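Local coordinates for methyltransferase domain-containing protein (Serratia marcescens, PDB 7CLU), which probably transfers a methyl group from S-adenosyl-L-methionine to a hydroxyl oxygen of a precursor in the biosynthesis of the red pigment prodigiosin, at residues L25-R34 with R81-L92; D100-G108 with L290-S298. One frame throughout, in Å; residues are numbered along the deposited sequence.

Contact 1 of 2, residues L25-R34 with R81-L92; sequences LALKLFDQLR and RAFLLSDEPQWL
Phe30 and Leu84 meet at the centre of this contact, the leucine methyl CD1 standing 3.7 Å from the Phe30 ring centroid and 12° off its normal, a CH-pi contact over the middle of one face; Leu29 CD2 lies over the opposite face near the rim. Farther along, Leu25 and Trp91 lie alongside, their side chains pointing opposite ways, with Leu25 CD2 3.4 Å from Trp91 CZ3. The indole reaches back to Leu25 because its CG is anti to the backbone N (chi1 162°). Ser86 CA lies over one of its faces, offset toward the rim. Beside this apolar seam, the Asp31 carboxylate takes two bonds from one residue: Ser86 N gives an almost straight bond to OD1 on its syn lone pair (3.1 Å), and Ser86 OG meets OD2 on the syn side (2.9 Å). At the far end Arg81 turns its guanidinium end-on to Arg34 O, which lies in the guanidinium plane 3.1 Å from both NH1 and NH2; NH2 uses a carbonyl lone pair, whereas NH1 stands above the carbonyl plane. The Arg34-Asp87 salt bridge is long. Within the dimerisation domain, the two bonds from Ser86 fix the rotation of the Asp31 carboxylate and probably offset part of its charge.

Contact 2 of 2, residues D100-G108 with L290-S298; sequences DTFLYPLWG and LLSLNMLVS
Trp107 on helix 93-107 and Asn294 on helix 286-298 make the hydrogen bond that joins these two helices, whose local axes run nearly perpendicular, 95° between their directions and 9.5 Å apart at closest approach. The bond from Trp107 NE1 to Asn294 OD1 measures 2.9 Å and is almost straight at 170°. The acceptor lies in the indole plane, the donor lies in the carbonyl plane on a lone pair, and ring and amide are nearly coplanar. Asn294 carries its amide out to the indole N-H because its first torsion is extended (chi1 -171°). A second polar bond stays inside helix 286-298, where Ser298 OG donates to Asn294 O at 2.6 Å.

Apolar and CH-pi packing seats the indole. It enters as a knob into a hole formed by Leu290, Leu293, Asn294 and Val297. Leu293 CB approaches Trp107 CH2 to 3.4 Å, and Leu290 O lies at the edge of the ring, in its plane. Val297 CG2 makes an off-centre CH-pi contact 4.0 Å from the centroid of the five-membered ring. Phe16 of the second subunit also stacks on Trp107, bringing the dimer partner to the same side chain.

Aliphatic contacts extend the interface toward Ser298. Leu106 CD2 rests 3.6 Å from Val297 O, while its CD1 lies over a face of the Phe102 ring and also touches Ser298 CB. Both methyls of Leu103 lie against the Asn294 amide, with CD2 at 3.2 Å from OD1.

In chemical terms, one directional bond satisfies the indole N-H in a buried setting and helps hold ring and amide nearly coplanar. Hydrophobic packing does the rest, seating helix 93-107 against a helix of the methyltransferase domain where both meet the second subunit.

Overall arrangement
The two contacts occur in series along the chain, and helix 81-84 is succeeded by helix 93-107, which carries the first segment of contact 2. Their centres lie 24 Å apart, yet they touch where Ala26 CB comes within 4.2 Å of Asp100 OD2. Contact 1 lies in the dimerisation domain, away from the annotated sites, whereas contact 2 joins residues 100-108 to the methyltransferase domain. There the Asn294 side chain is about 8 Å from that of His247, the predicted proton acceptor. Both contacts also meet the second subunit, but of the two only contact 2 lies near that probable catalytic residue.

Contact 1 of 2, residues L25-R34 with R81-L92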
loop_
_atom_site.group_PDB
_atom_site.type_symbol
_atom_site.label_atom_id
_atom_site.label_comp_id
_atom_site.label_asym_id
_atom_site.label_seq_id
_atom_site.Cartn_x
_atom_site.Cartn_y
_atom_site.Cartn_z
ATOM N N LEU A 25 7.520 -9.860 -7.484
ATOM C CA LEU A 25 8.107 -10.926 -6.679
ATOM C C LEU A 25 7.418 -12.252 -6.955
ATOM O O LEU A 25 8.084 -13.286 -7.088
ATOM C CB LEU A 25 8.038 -10.571 -5.191
ATOM C CG LEU A 25 8.898 -9.390 -4.718
ATOM C CD1 LEU A 25 8.548 -9.008 -3.274
ATOM C CD2 LEU A 25 10.385 -9.682 -4.854
ATOM N N ALA A 26 6.086 -12.237 -7.060
ATOM C CA ALA A 26 5.348 -13.464 -7.341
ATOM C C ALA A 26 5.707 -14.014 -8.717
ATOM O O ALA A 26 5.848 -15.231 -8.893
ATOM C CB ALA A 26 3.844 -13.205 -7.225
ATOM N N LEU A 27 5.897 -13.131 -9.700
ATOM C CA LEU A 27 6.335 -13.564 -11.024
ATOM C C LEU A 27 7.805 -13.962 -11.057
ATOM O O LEU A 27 8.262 -14.474 -12.083
ATOM C CB LEU A 27 6.071 -12.456 -12.051
ATOM C CG LEU A 27 4.612 -12.210 -12.445
ATOM C CD1 LEU A 27 4.420 -10.860 -13.126
ATOM C CD2 LEU A 27 4.114 -13.320 -13.353
ATOM N N LYS A 28 8.543 -13.763 -9.963
ATOM C CA LYS A 28 9.989 -13.958 -9.936
ATOM C C LYS A 28 10.662 -13.173 -11.060
ATOM O O LYS A 28 11.580 -13.652 -11.725
ATOM C CB LYS A 28 10.345 -15.444 -10.003
ATOM C CG LYS A 28 9.894 -16.226 -8.780
ATOM C CD LYS A 28 9.878 -17.720 -9.053
ATOM C CE LYS A 28 9.603 -18.515 -7.777
ATOM N NZ LYS A 28 10.232 -17.883 -6.584
ATOM N N LEU A 29 10.191 -11.942 -11.267
ATOM C CA LEU A 29 10.638 -11.146 -12.402
ATOM C C LEU A 29 12.116 -10.814 -12.291
ATOM O O LEU A 29 12.857 -10.902 -13.276
ATOM C CB LEU A 29 9.796 -9.871 -12.496
ATOM C CG LEU A 29 10.205 -8.800 -13.517
ATOM C CD1 LEU A 29 8.965 -8.078 -14.050
ATOM C CD2 LEU A 29 11.157 -7.810 -12.911
ATOM N N PHE A 30 12.565 -10.417 -11.102
ATOM C CA PHE A 30 13.961 -10.056 -10.947
ATOM C C PHE A 30 14.888 -11.242 -11.172
ATOM O O PHE A 30 16.069 -11.036 -11.456
ATOM C CB PHE A 30 14.185 -9.439 -9.569
ATOM C CG PHE A 30 13.192 -8.371 -9.231
ATOM C CD1 PHE A 30 13.291 -7.113 -9.798
ATOM C CD2 PHE A 30 12.148 -8.631 -8.356
ATOM C CE1 PHE A 30 12.378 -6.123 -9.496
ATOM C CE2 PHE A 30 11.226 -7.651 -8.048
ATOM C CZ PHE A 30 11.333 -6.389 -8.623
ATOM N N ASP A 31 14.375 -12.475 -11.082
ATOM C CA ASP A 31 15.212 -13.639 -11.362
ATOM C C ASP A 31 15.748 -13.618 -12.790
ATOM O O ASP A 31 16.880 -14.047 -13.034
ATOM C CB ASP A 31 14.420 -14.925 -11.123
ATOM C CG ASP A 31 14.224 -15.237 -9.639
ATOM O OD1 ASP A 31 14.894 -14.614 -8.781
ATOM O OD2 ASP A 31 13.398 -16.126 -9.343
ATOM N N GLN A 32 14.956 -13.117 -13.737
ATOM C CA GLN A 32 15.327 -13.089 -15.150
ATOM C C GLN A 32 16.481 -12.151 -15.449
ATOM O O GLN A 32 17.000 -12.173 -16.574
ATOM C CB GLN A 32 14.122 -12.690 -15.997
ATOM C CG GLN A 32 12.848 -13.422 -15.622
ATOM C CD GLN A 32 13.081 -14.912 -15.420
ATOM O OE1 GLN A 32 13.632 -15.590 -16.295
ATOM N NE2 GLN A 32 12.677 -15.427 -14.258
ATOM N N LEU A 33 16.890 -11.331 -14.483
ATOM C CA LEU A 33 17.991 -10.397 -14.658
ATOM C C LEU A 33 19.192 -10.731 -13.787
ATOM O O LEU A 33 20.124 -9.925 -13.706
ATOM C CB LEU A 33 17.530 -8.972 -14.362
ATOM C CG LEU A 33 16.398 -8.420 -15.233
ATOM C CD1 LEU A 33 15.932 -7.071 -14.695
ATOM C CD2 LEU A 33 16.831 -8.311 -16.711
ATOM N N ARG A 34 19.175 -11.880 -13.115
ATOM C CA ARG A 34 20.285 -12.207 -12.181
ATOM C C ARG A 34 21.603 -12.425 -12.930
ATOM O O ARG A 34 22.660 -12.204 -12.321
ATOM C CB ARG A 34 19.936 -13.449 -11.357
ATOM C CG ARG A 34 20.307 -14.762 -12.028
ATOM C CD ARG A 34 19.409 -15.910 -11.613
ATOM N NE ARG A 34 19.972 -16.688 -10.522
ATOM C CZ ARG A 34 20.707 -17.782 -10.677
ATOM N NH1 ARG A 34 21.168 -18.420 -9.617
ATOM N NH2 ARG A 34 20.982 -18.234 -11.885
ATOM N N ARG A 81 20.044 -7.147 -5.144
ATOM C CA ARG A 81 20.079 -8.593 -5.354
ATOM C C ARG A 81 19.712 -9.356 -4.086
ATOM O O ARG A 81 19.003 -10.367 -4.145
ATOM C CB ARG A 81 21.475 -9.015 -5.825
ATOM C CG ARG A 81 21.869 -8.424 -7.167
ATOM C CD ARG A 81 23.267 -8.877 -7.625
ATOM N NE ARG A 81 23.384 -8.691 -9.070
ATOM C CZ ARG A 81 23.110 -9.634 -9.968
ATOM N NH1 ARG A 81 23.212 -9.353 -11.260
ATOM N NH2 ARG A 81 22.741 -10.854 -9.572
ATOM N N ALA A 82 20.185 -8.885 -2.937
ATOM C CA ALA A 82 20.055 -9.656 -1.708
ATOM C C ALA A 82 18.597 -9.834 -1.307
ATOM O O ALA A 82 18.261 -10.818 -0.636
ATOM C CB ALA A 82 20.845 -8.983 -0.586
ATOM N N PHE A 83 17.707 -8.926 -1.730
ATOM C CA PHE A 83 16.310 -9.037 -1.335
ATOM C C PHE A 83 15.321 -9.207 -2.485
ATOM O O PHE A 83 14.153 -9.503 -2.215
ATOM C CB PHE A 83 15.900 -7.836 -0.459
ATOM C CG PHE A 83 16.064 -6.487 -1.114
ATOM C CD1 PHE A 83 15.035 -5.934 -1.884
ATOM C CD2 PHE A 83 17.211 -5.747 -0.910
ATOM C CE1 PHE A 83 15.176 -4.675 -2.462
ATOM C CE2 PHE A 83 17.367 -4.500 -1.482
ATOM C CZ PHE A 83 16.335 -3.955 -2.262
ATOM N N LEU A 84 15.745 -9.083 -3.748
ATOM C CA LEU A 84 14.841 -9.283 -4.877
ATOM C C LEU A 84 15.038 -10.609 -5.601
ATOM O O LEU A 84 14.171 -10.995 -6.391
ATOM C CB LEU A 84 14.976 -8.148 -5.907
ATOM C CG LEU A 84 14.615 -6.752 -5.409
ATOM C CD1 LEU A 84 14.631 -5.740 -6.559
ATOM C CD2 LEU A 84 13.259 -6.822 -4.762
ATOM N N LEU A 85 16.143 -11.300 -5.381
ATOM C CA LEU A 85 16.387 -12.594 -6.008
ATOM C C LEU A 85 15.902 -13.708 -5.088
ATOM O O LEU A 85 16.135 -13.670 -3.877
ATOM C CB LEU A 85 17.879 -12.768 -6.304
ATOM C CG LEU A 85 18.420 -11.870 -7.430
ATOM C CD1 LEU A 85 19.937 -11.972 -7.523
ATOM C CD2 LEU A 85 17.758 -12.227 -8.744
ATOM N N SER A 86 15.254 -14.715 -5.676
ATOM C CA SER A 86 14.526 -15.696 -4.883
ATOM C C SER A 86 15.422 -16.724 -4.201
ATOM O O SER A 86 14.932 -17.470 -3.343
ATOM C CB SER A 86 13.489 -16.401 -5.752
ATOM O OG SER A 86 14.107 -17.156 -6.761
ATOM N N ASP A 87 16.710 -16.779 -4.536
ATOM C CA ASP A 87 17.636 -17.677 -3.867
ATOM C C ASP A 87 18.510 -16.952 -2.863
ATOM O O ASP A 87 19.297 -17.599 -2.165
ATOM C CB ASP A 87 18.514 -18.396 -4.884
ATOM C CG ASP A 87 19.523 -17.466 -5.536
ATOM O OD1 ASP A 87 19.183 -16.283 -5.778
ATOM O OD2 ASP A 87 20.657 -17.916 -5.796
ATOM N N GLU A 88 18.391 -15.640 -2.771
ATOM C CA GLU A 88 19.183 -14.907 -1.802
ATOM C C GLU A 88 18.548 -15.019 -0.416
ATOM O O GLU A 88 17.321 -14.990 -0.286
ATOM C CB GLU A 88 19.311 -13.444 -2.215
ATOM C CG GLU A 88 20.113 -13.255 -3.496
ATOM C CD GLU A 88 21.565 -13.679 -3.353
ATOM O OE1 GLU A 88 22.158 -13.452 -2.270
ATOM O OE2 GLU A 88 22.113 -14.234 -4.336
ATOM N N PRO A 89 19.356 -15.156 0.634
ATOM C CA PRO A 89 18.791 -15.409 1.968
ATOM C C PRO A 89 17.887 -14.299 2.491
ATOM O O PRO A 89 17.148 -14.547 3.449
ATOM C CB PRO A 89 20.035 -15.579 2.849
ATOM C CG PRO A 89 21.137 -14.927 2.081
ATOM C CD PRO A 89 20.827 -15.173 0.647
ATOM N N GLN A 90 17.903 -13.105 1.896
ATOM C CA GLN A 90 17.038 -12.009 2.314
ATOM C C GLN A 90 15.855 -11.795 1.364
ATOM O O GLN A 90 15.190 -10.755 1.431
ATOM C CB GLN A 90 17.866 -10.730 2.462
ATOM C CG GLN A 90 18.753 -10.722 3.710
ATOM C CD GLN A 90 18.374 -9.629 4.702
ATOM O OE1 GLN A 90 18.897 -8.507 4.640
ATOM N NE2 GLN A 90 17.460 -9.947 5.619
ATOM N N TRP A 91 15.586 -12.769 0.498
ATOM C CA TRP A 91 14.480 -12.750 -0.453
ATOM C C TRP A 91 13.169 -12.342 0.207
ATOM O O TRP A 91 12.805 -12.853 1.269
ATOM C CB TRP A 91 14.381 -14.151 -1.068
ATOM C CG TRP A 91 13.106 -14.601 -1.781
ATOM C CD1 TRP A 91 12.347 -15.713 -1.475
ATOM C CD2 TRP A 91 12.500 -14.025 -2.948
ATOM N NE1 TRP A 91 11.319 -15.843 -2.364
ATOM C CE2 TRP A 91 11.395 -14.832 -3.286
ATOM C CE3 TRP A 91 12.784 -12.912 -3.738
ATOM C CZ2 TRP A 91 10.562 -14.543 -4.359
ATOM C CZ3 TRP A 91 11.968 -12.642 -4.813
ATOM C CH2 TRP A 91 10.863 -13.443 -5.109
ATOM N N LEU A 92 12.462 -11.408 -0.424
ATOM C CA LEU A 92 11.233 -10.868 0.146
ATOM C C LEU A 92 9.987 -11.630 -0.293
ATOM O O LEU A 92 8.876 -11.229 0.067
ATOM C CB LEU A 92 11.114 -9.378 -0.214
ATOM C CG LEU A 92 12.048 -8.464 0.578
ATOM C CD1 LEU A 92 11.907 -6.988 0.209
ATOM C CD2 LEU A 92 11.858 -8.676 2.078
HETATM O O HOH W 1 13.016 -12.344 -8.060
#

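Contact 2 of 2, residues D100-G108 with L290-S298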
loop_
_atom_site.group_PDB
_atom_site.type_symbol
_atom_site.label_atom_id
_atom_site.label_comp_id
_atom_site.label_asym_id
_atom_site.label_seq_id
_atom_site.Cartn_x
_atom_site.Cartn_y
_atom_site.Cartn_z
ATOM N N ASP A 100 -0.169 -10.813 -0.700
ATOM C CA ASP A 100 -1.133 -11.107 -1.763
ATOM C C ASP A 100 -2.297 -11.957 -1.259
ATOM O O ASP A 100 -3.457 -11.667 -1.566
ATOM C CB ASP A 100 -0.450 -11.810 -2.932
ATOM C CG ASP A 100 0.456 -10.890 -3.710
ATOM O OD1 ASP A 100 0.193 -9.667 -3.733
ATOM O OD2 ASP A 100 1.422 -11.400 -4.291
ATOM N N THR A 101 -2.004 -12.992 -0.471
ATOM C CA THR A 101 -2.986 -14.008 -0.100
ATOM C C THR A 101 -3.749 -13.685 1.183
ATOM O O THR A 101 -4.821 -14.256 1.413
ATOM C CB THR A 101 -2.288 -15.368 0.060
ATOM O OG1 THR A 101 -1.345 -15.305 1.137
ATOM C CG2 THR A 101 -1.537 -15.750 -1.209
ATOM N N PHE A 102 -3.246 -12.768 2.000
ATOM C CA PHE A 102 -3.780 -12.586 3.341
ATOM C C PHE A 102 -3.947 -11.112 3.717
ATOM O O PHE A 102 -5.077 -10.647 3.864
ATOM C CB PHE A 102 -2.875 -13.309 4.330
ATOM C CG PHE A 102 -3.439 -13.411 5.707
ATOM C CD1 PHE A 102 -4.654 -14.050 5.929
ATOM C CD2 PHE A 102 -2.740 -12.897 6.788
ATOM C CE1 PHE A 102 -5.174 -14.156 7.195
ATOM C CE2 PHE A 102 -3.252 -13.000 8.062
ATOM C CZ PHE A 102 -4.470 -13.633 8.270
ATOM N N LEU A 103 -2.851 -10.355 3.855
ATOM C CA LEU A 103 -2.978 -9.004 4.414
ATOM C C LEU A 103 -3.678 -8.027 3.462
ATOM O O LEU A 103 -4.476 -7.192 3.901
ATOM C CB LEU A 103 -1.608 -8.467 4.804
ATOM C CG LEU A 103 -0.910 -9.218 5.941
ATOM C CD1 LEU A 103 0.290 -8.417 6.443
ATOM C CD2 LEU A 103 -1.891 -9.468 7.050
ATOM N N TYR A 104 -3.331 -8.044 2.176
ATOM C CA TYR A 104 -3.977 -7.109 1.256
ATOM C C TYR A 104 -5.483 -7.327 1.215
ATOM O O TYR A 104 -6.229 -6.342 1.360
ATOM C CB TYR A 104 -3.328 -7.229 -0.123
ATOM C CG TYR A 104 -3.772 -6.205 -1.136
ATOM C CD1 TYR A 104 -4.918 -6.409 -1.917
ATOM C CD2 TYR A 104 -3.044 -5.041 -1.328
ATOM C CE1 TYR A 104 -5.314 -5.474 -2.872
ATOM C CE2 TYR A 104 -3.422 -4.102 -2.281
ATOM C CZ TYR A 104 -4.555 -4.317 -3.047
ATOM O OH TYR A 104 -4.916 -3.362 -3.990
ATOM N N PRO A 105 -6.003 -8.555 1.064
ATOM C CA PRO A 105 -7.469 -8.705 1.085
ATOM C C PRO A 105 -8.102 -8.208 2.376
ATOM O O PRO A 105 -9.146 -7.550 2.331
ATOM C CB PRO A 105 -7.676 -10.214 0.885
ATOM C CG PRO A 105 -6.434 -10.698 0.271
ATOM C CD PRO A 105 -5.331 -9.840 0.795
ATOM N N LEU A 106 -7.485 -8.483 3.526
ATOM C CA LEU A 106 -8.073 -8.084 4.805
ATOM C C LEU A 106 -8.092 -6.568 4.964
ATOM O O LEU A 106 -9.081 -6.001 5.433
ATOM C CB LEU A 106 -7.293 -8.718 5.953
ATOM C CG LEU A 106 -7.443 -10.224 6.118
ATOM C CD1 LEU A 106 -6.353 -10.724 7.050
ATOM C CD2 LEU A 106 -8.851 -10.541 6.673
ATOM N N TRP A 107 -7.006 -5.884 4.581
ATOM C CA TRP A 107 -7.023 -4.432 4.702
ATOM C C TRP A 107 -8.026 -3.787 3.763
ATOM O O TRP A 107 -8.402 -2.631 3.982
ATOM C CB TRP A 107 -5.639 -3.837 4.440
ATOM C CG TRP A 107 -4.730 -3.889 5.633
ATOM C CD1 TRP A 107 -4.092 -4.991 6.128
ATOM C CD2 TRP A 107 -4.322 -2.782 6.452
ATOM N NE1 TRP A 107 -3.319 -4.638 7.214
ATOM C CE2 TRP A 107 -3.448 -3.290 7.434
ATOM C CE3 TRP A 107 -4.631 -1.411 6.461
ATOM C CZ2 TRP A 107 -2.855 -2.470 8.410
ATOM C CZ3 TRP A 107 -4.057 -0.603 7.435
ATOM C CH2 TRP A 107 -3.165 -1.134 8.389
ATOM N N GLY A 108 -8.455 -4.495 2.723
ATOM C CA GLY A 108 -9.542 -3.985 1.909
ATOM C C GLY A 108 -10.774 -3.685 2.738
ATOM O O GLY A 108 -11.529 -2.768 2.423
ATOM N N LEU A 290 0.701 1.326 12.519
ATOM C CA LEU A 290 0.017 0.611 11.447
ATOM C C LEU A 290 0.020 -0.889 11.697
ATOM O O LEU A 290 -0.930 -1.590 11.312
ATOM C CB LEU A 290 0.667 0.932 10.102
ATOM C CG LEU A 290 0.495 2.400 9.705
ATOM C CD1 LEU A 290 1.419 2.777 8.565
ATOM C CD2 LEU A 290 -0.940 2.625 9.304
ATOM N N LEU A 291 1.067 -1.390 12.360
ATOM C CA LEU A 291 1.088 -2.796 12.726
ATOM C C LEU A 291 -0.083 -3.131 13.641
ATOM O O LEU A 291 -0.648 -4.227 13.560
ATOM C CB LEU A 291 2.412 -3.157 13.398
ATOM C CG LEU A 291 2.572 -4.676 13.487
ATOM C CD1 LEU A 291 2.540 -5.261 12.072
ATOM C CD2 LEU A 291 3.834 -5.099 14.265
ATOM N N SER A 292 -0.464 -2.189 14.511
ATOM C CA SER A 292 -1.637 -2.371 15.359
ATOM C C SER A 292 -2.889 -2.601 14.523
ATOM O O SER A 292 -3.687 -3.507 14.811
ATOM C CB SER A 292 -1.810 -1.152 16.265
ATOM O OG SER A 292 -2.575 -1.463 17.410
ATOM N N LEU A 293 -3.079 -1.781 13.478
ATOM C CA LEU A 293 -4.215 -1.970 12.583
ATOM C C LEU A 293 -4.133 -3.314 11.862
ATOM O O LEU A 293 -5.160 -3.957 11.612
ATOM C CB LEU A 293 -4.273 -0.823 11.571
ATOM C CG LEU A 293 -4.772 0.538 12.061
ATOM C CD1 LEU A 293 -4.779 1.581 10.918
ATOM C CD2 LEU A 293 -6.181 0.397 12.656
ATOM N N ASN A 294 -2.916 -3.746 11.503
ATOM C CA ASN A 294 -2.749 -5.068 10.906
ATOM C C ASN A 294 -3.187 -6.160 11.877
ATOM O O ASN A 294 -3.790 -7.155 11.467
ATOM C CB ASN A 294 -1.300 -5.280 10.466
ATOM C CG ASN A 294 -1.115 -6.550 9.642
ATOM O OD1 ASN A 294 -1.574 -6.627 8.514
ATOM N ND2 ASN A 294 -0.421 -7.543 10.201
ATOM N N MET A 295 -2.908 -5.983 13.167
ATOM C CA MET A 295 -3.387 -6.948 14.150
ATOM C C MET A 295 -4.908 -6.932 14.232
ATOM O O MET A 295 -5.538 -7.982 14.407
ATOM C CB MET A 295 -2.783 -6.651 15.519
ATOM C CG MET A 295 -1.296 -6.541 15.523
ATOM S SD MET A 295 -0.531 -7.771 14.457
ATOM C CE MET A 295 -0.816 -9.192 15.440
ATOM N N LEU A 296 -5.507 -5.743 14.105
ATOM C CA LEU A 296 -6.954 -5.609 14.168
ATOM C C LEU A 296 -7.630 -6.406 13.059
ATOM O O LEU A 296 -8.587 -7.151 13.313
ATOM C CB LEU A 296 -7.338 -4.129 14.078
ATOM C CG LEU A 296 -8.801 -3.800 13.801
ATOM C CD1 LEU A 296 -9.654 -4.256 14.992
ATOM C CD2 LEU A 296 -8.972 -2.298 13.556
ATOM N N VAL A 297 -7.148 -6.260 11.815
ATOM C CA VAL A 297 -7.866 -6.852 10.692
ATOM C C VAL A 297 -7.616 -8.343 10.572
ATOM O O VAL A 297 -8.434 -9.050 9.959
ATOM C CB VAL A 297 -7.509 -6.190 9.346
ATOM C CG1 VAL A 297 -7.893 -4.704 9.349
ATOM C CG2 VAL A 297 -6.046 -6.384 9.022
ATOM N N SER A 298 -6.536 -8.848 11.167
ATOM C CA SER A 298 -6.056 -10.197 10.886
ATOM C C SER A 298 -6.135 -11.161 12.059
ATOM O O SER A 298 -6.209 -12.365 11.827
ATOM C CB SER A 298 -4.600 -10.152 10.397
ATOM O OG SER A 298 -3.700 -9.757 11.431
#